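Local structure of NAD nucleotidase (Haemophilus influenzae, 3ZTV) at residues A[390-398]-A[548-556]. The protein hydrolyses NAD to adenosine and nicotinamide riboside in the periplasm, acting as both pyrophosphatase and 5'-nucleotidase with a zinc-containing centre. Numbering follows the deposited sequence.
Sequences FIAETMYNE and SFIKFMKKH
Thr394 fits its CG2 methyl into the hollow between Phe549 and Phe552 where segments 390-396 and 548-555 of two helices of the 5'-nucleotidase C-terminal domain cross at close to a right angle (86°), their axes 8.4 Å apart. Thr394 CG2 lies 3.7 Å from Phe552 CB and 3.8 Å from Phe549 CD2. Its hydroxyl is turned back to its own helix, where OG1 donates to a lone pair of Ile391 O, a carbonyl that also receives Met395 N; with the hydroxyl tied down there, the methyl is the bump left for the partner helix.

One turn earlier the CB bond of Phe390 does not point straight at the partner helix, but with CG anti to N (chi1 -170°) the ring is carried across and inserts between the same two phenylalanines. Both ring pairs are offset edge-to-face: Phe549 aims its edge at a face of Phe390, planes at 62°, while Phe390 in turn directs its edge toward the face of Phe552. Met553 SD borders the Phe390 rim as a Met-aromatic contact, and Phe559 extends the aromatic cluster. Ile391 CD1 sits at the edge of Phe549, 3.4 Å from Phe549 CD2; the Ile391 side chain is about 9 Å from the bound adenosine.

Beyond this apolar wedge the contact becomes polar. The Glu398 carboxylate is gripped at both oxygens: OE1 takes Lys551 NZ in a salt bridge on its syn lone pair, and OE2 accepts from Ser548 OG (2.6 Å) on the anti one. A water bridges Thr394 O, Ser548 O and Asn397 ND2, and Lys555 NZ reaches Asn397 OD1 at 2.8 Å from above the carbonyl plane.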
# COMPACT_ATOMS: atom_id res chain seq x y z
N PHE A 390 10.48 -1.17 -39.30
CA PHE A 390 10.76 -2.48 -38.72
C PHE A 390 11.44 -2.35 -37.35
O PHE A 390 11.02 -2.99 -36.38
CB PHE A 390 11.65 -3.26 -39.68
CG PHE A 390 11.81 -4.71 -39.32
CD1 PHE A 390 10.98 -5.31 -38.40
CD2 PHE A 390 12.79 -5.48 -39.93
CE1 PHE A 390 11.13 -6.64 -38.08
CE2 PHE A 390 12.95 -6.81 -39.61
CZ PHE A 390 12.11 -7.39 -38.68
N ILE A 391 12.49 -1.55 -37.27
CA ILE A 391 13.19 -1.37 -36.01
C ILE A 391 12.24 -0.79 -34.95
O ILE A 391 12.24 -1.23 -33.80
CB ILE A 391 14.46 -0.52 -36.15
CG1 ILE A 391 15.46 -1.21 -37.09
CG2 ILE A 391 15.09 -0.27 -34.79
CD1 ILE A 391 15.77 -2.62 -36.69
N ALA A 392 11.42 0.18 -35.35
CA ALA A 392 10.42 0.72 -34.42
C ALA A 392 9.47 -0.37 -33.92
O ALA A 392 9.11 -0.38 -32.74
CB ALA A 392 9.65 1.87 -35.06
N GLU A 393 9.10 -1.29 -34.79
CA GLU A 393 8.24 -2.42 -34.38
C GLU A 393 8.93 -3.33 -33.36
O GLU A 393 8.27 -3.85 -32.46
CB GLU A 393 7.76 -3.23 -35.59
CG GLU A 393 6.90 -2.45 -36.59
CD GLU A 393 5.46 -2.26 -36.15
OE1 GLU A 393 5.04 -2.80 -35.10
OE2 GLU A 393 4.73 -1.54 -36.87
N THR A 394 10.24 -3.53 -33.49
CA THR A 394 10.95 -4.36 -32.52
C THR A 394 10.95 -3.70 -31.14
O THR A 394 10.88 -4.37 -30.12
CB THR A 394 12.41 -4.70 -32.97
OG1 THR A 394 13.24 -3.54 -32.86
CG2 THR A 394 12.44 -5.22 -34.41
N MET A 395 11.01 -2.37 -31.13
CA MET A 395 10.95 -1.61 -29.89
C MET A 395 9.54 -1.66 -29.28
O MET A 395 9.37 -1.80 -28.07
CB MET A 395 11.36 -0.17 -30.16
CG MET A 395 12.78 -0.04 -30.68
SD MET A 395 13.12 1.46 -31.63
CE MET A 395 13.10 2.66 -30.31
N TYR A 396 8.53 -1.52 -30.14
CA TYR A 396 7.14 -1.52 -29.71
C TYR A 396 6.79 -2.85 -29.04
O TYR A 396 6.01 -2.89 -28.08
CB TYR A 396 6.26 -1.27 -30.92
CG TYR A 396 4.76 -1.26 -30.68
CD1 TYR A 396 4.11 -0.10 -30.28
CD2 TYR A 396 4.01 -2.40 -30.89
CE1 TYR A 396 2.73 -0.08 -30.08
CE2 TYR A 396 2.64 -2.39 -30.70
CZ TYR A 396 2.01 -1.23 -30.30
OH TYR A 396 0.65 -1.25 -30.11
N ASN A 397 7.38 -3.93 -29.52
CA ASN A 397 7.13 -5.26 -29.00
C ASN A 397 7.68 -5.52 -27.59
O ASN A 397 7.26 -6.47 -26.94
CB ASN A 397 7.71 -6.30 -29.98
CG ASN A 397 7.58 -7.72 -29.47
OD1 ASN A 397 6.49 -8.29 -29.45
ND2 ASN A 397 8.71 -8.31 -29.07
N GLU A 398 8.60 -4.68 -27.12
CA GLU A 398 9.23 -4.91 -25.82
C GLU A 398 8.30 -4.77 -24.62
O GLU A 398 8.32 -5.62 -23.72
CB GLU A 398 10.43 -3.97 -25.63
CG GLU A 398 11.68 -4.38 -26.38
CD GLU A 398 12.44 -5.50 -25.71
OE1 GLU A 398 11.91 -6.14 -24.78
OE2 GLU A 398 13.60 -5.75 -26.12
N SER A 548 16.33 -6.48 -28.74
CA SER A 548 14.93 -6.30 -29.13
C SER A 548 14.66 -6.91 -30.50
O SER A 548 13.63 -7.57 -30.72
CB SER A 548 14.58 -4.81 -29.16
OG SER A 548 14.67 -4.22 -27.88
N PHE A 549 15.59 -6.71 -31.42
CA PHE A 549 15.47 -7.28 -32.75
C PHE A 549 15.44 -8.80 -32.69
O PHE A 549 14.62 -9.43 -33.34
CB PHE A 549 16.59 -6.79 -33.67
CG PHE A 549 16.29 -7.00 -35.13
CD1 PHE A 549 16.38 -8.27 -35.68
CD2 PHE A 549 15.87 -5.96 -35.92
CE1 PHE A 549 16.09 -8.48 -37.01
CE2 PHE A 549 15.57 -6.16 -37.26
CZ PHE A 549 15.69 -7.43 -37.80
N ILE A 550 16.33 -9.38 -31.89
CA ILE A 550 16.33 -10.83 -31.69
C ILE A 550 14.99 -11.34 -31.13
O ILE A 550 14.46 -12.34 -31.62
CB ILE A 550 17.51 -11.26 -30.78
CG1 ILE A 550 18.83 -11.13 -31.55
CG2 ILE A 550 17.32 -12.67 -30.27
CD1 ILE A 550 20.04 -11.06 -30.64
N LYS A 551 14.45 -10.67 -30.12
CA LYS A 551 13.13 -11.07 -29.60
C LYS A 551 12.05 -11.04 -30.67
O LYS A 551 11.18 -11.91 -30.73
CB LYS A 551 12.70 -10.15 -28.46
CG LYS A 551 13.52 -10.26 -27.20
CD LYS A 551 12.86 -9.42 -26.11
CE LYS A 551 13.74 -9.34 -24.88
NZ LYS A 551 13.09 -8.54 -23.80
N PHE A 552 12.08 -10.00 -31.50
CA PHE A 552 11.08 -9.86 -32.56
C PHE A 552 11.13 -11.04 -33.52
O PHE A 552 10.10 -11.60 -33.89
CB PHE A 552 11.27 -8.53 -33.29
CG PHE A 552 10.22 -8.25 -34.33
CD1 PHE A 552 10.37 -8.71 -35.63
CD2 PHE A 552 9.08 -7.52 -34.01
CE1 PHE A 552 9.41 -8.46 -36.59
CE2 PHE A 552 8.12 -7.26 -34.97
CZ PHE A 552 8.28 -7.74 -36.26
N MET A 553 12.33 -11.43 -33.94
CA MET A 553 12.46 -12.57 -34.83
C MET A 553 12.04 -13.88 -34.17
O MET A 553 11.49 -14.76 -34.82
CB MET A 553 13.88 -12.68 -35.40
CG MET A 553 14.31 -11.50 -36.27
SD MET A 553 13.21 -11.18 -37.66
CE MET A 553 13.08 -12.79 -38.43
N LYS A 554 12.28 -14.00 -32.87
CA LYS A 554 11.83 -15.19 -32.15
C LYS A 554 10.31 -15.28 -32.16
O LYS A 554 9.74 -16.38 -32.18
CB LYS A 554 12.34 -15.20 -30.71
CG LYS A 554 13.82 -15.48 -30.56
CD LYS A 554 14.20 -15.57 -29.09
CE LYS A 554 15.68 -15.88 -28.90
NZ LYS A 554 16.01 -17.29 -29.21
N LYS A 555 9.65 -14.13 -32.15
CA LYS A 555 8.19 -14.08 -32.16
C LYS A 555 7.66 -14.29 -33.57
O LYS A 555 6.59 -14.87 -33.76
CB LYS A 555 7.70 -12.73 -31.62
CG LYS A 555 6.20 -12.65 -31.41
CD LYS A 555 5.76 -11.28 -30.91
CE LYS A 555 5.92 -10.22 -31.98
NZ LYS A 555 5.13 -8.98 -31.74
N HIS A 556 8.42 -13.82 -34.56
CA HIS A 556 8.07 -13.97 -35.97
C HIS A 556 9.15 -14.74 -36.71
O HIS A 556 9.85 -14.17 -37.54
CB HIS A 556 7.94 -12.60 -36.63
CG HIS A 556 6.86 -11.74 -36.05
ND1 HIS A 556 7.12 -10.66 -35.24
CD2 HIS A 556 5.51 -11.79 -36.18
CE1 HIS A 556 5.99 -10.08 -34.90
NE2 HIS A 556 4.99 -10.75 -35.45
O HOH W 1 11.05 -7.02 -29.65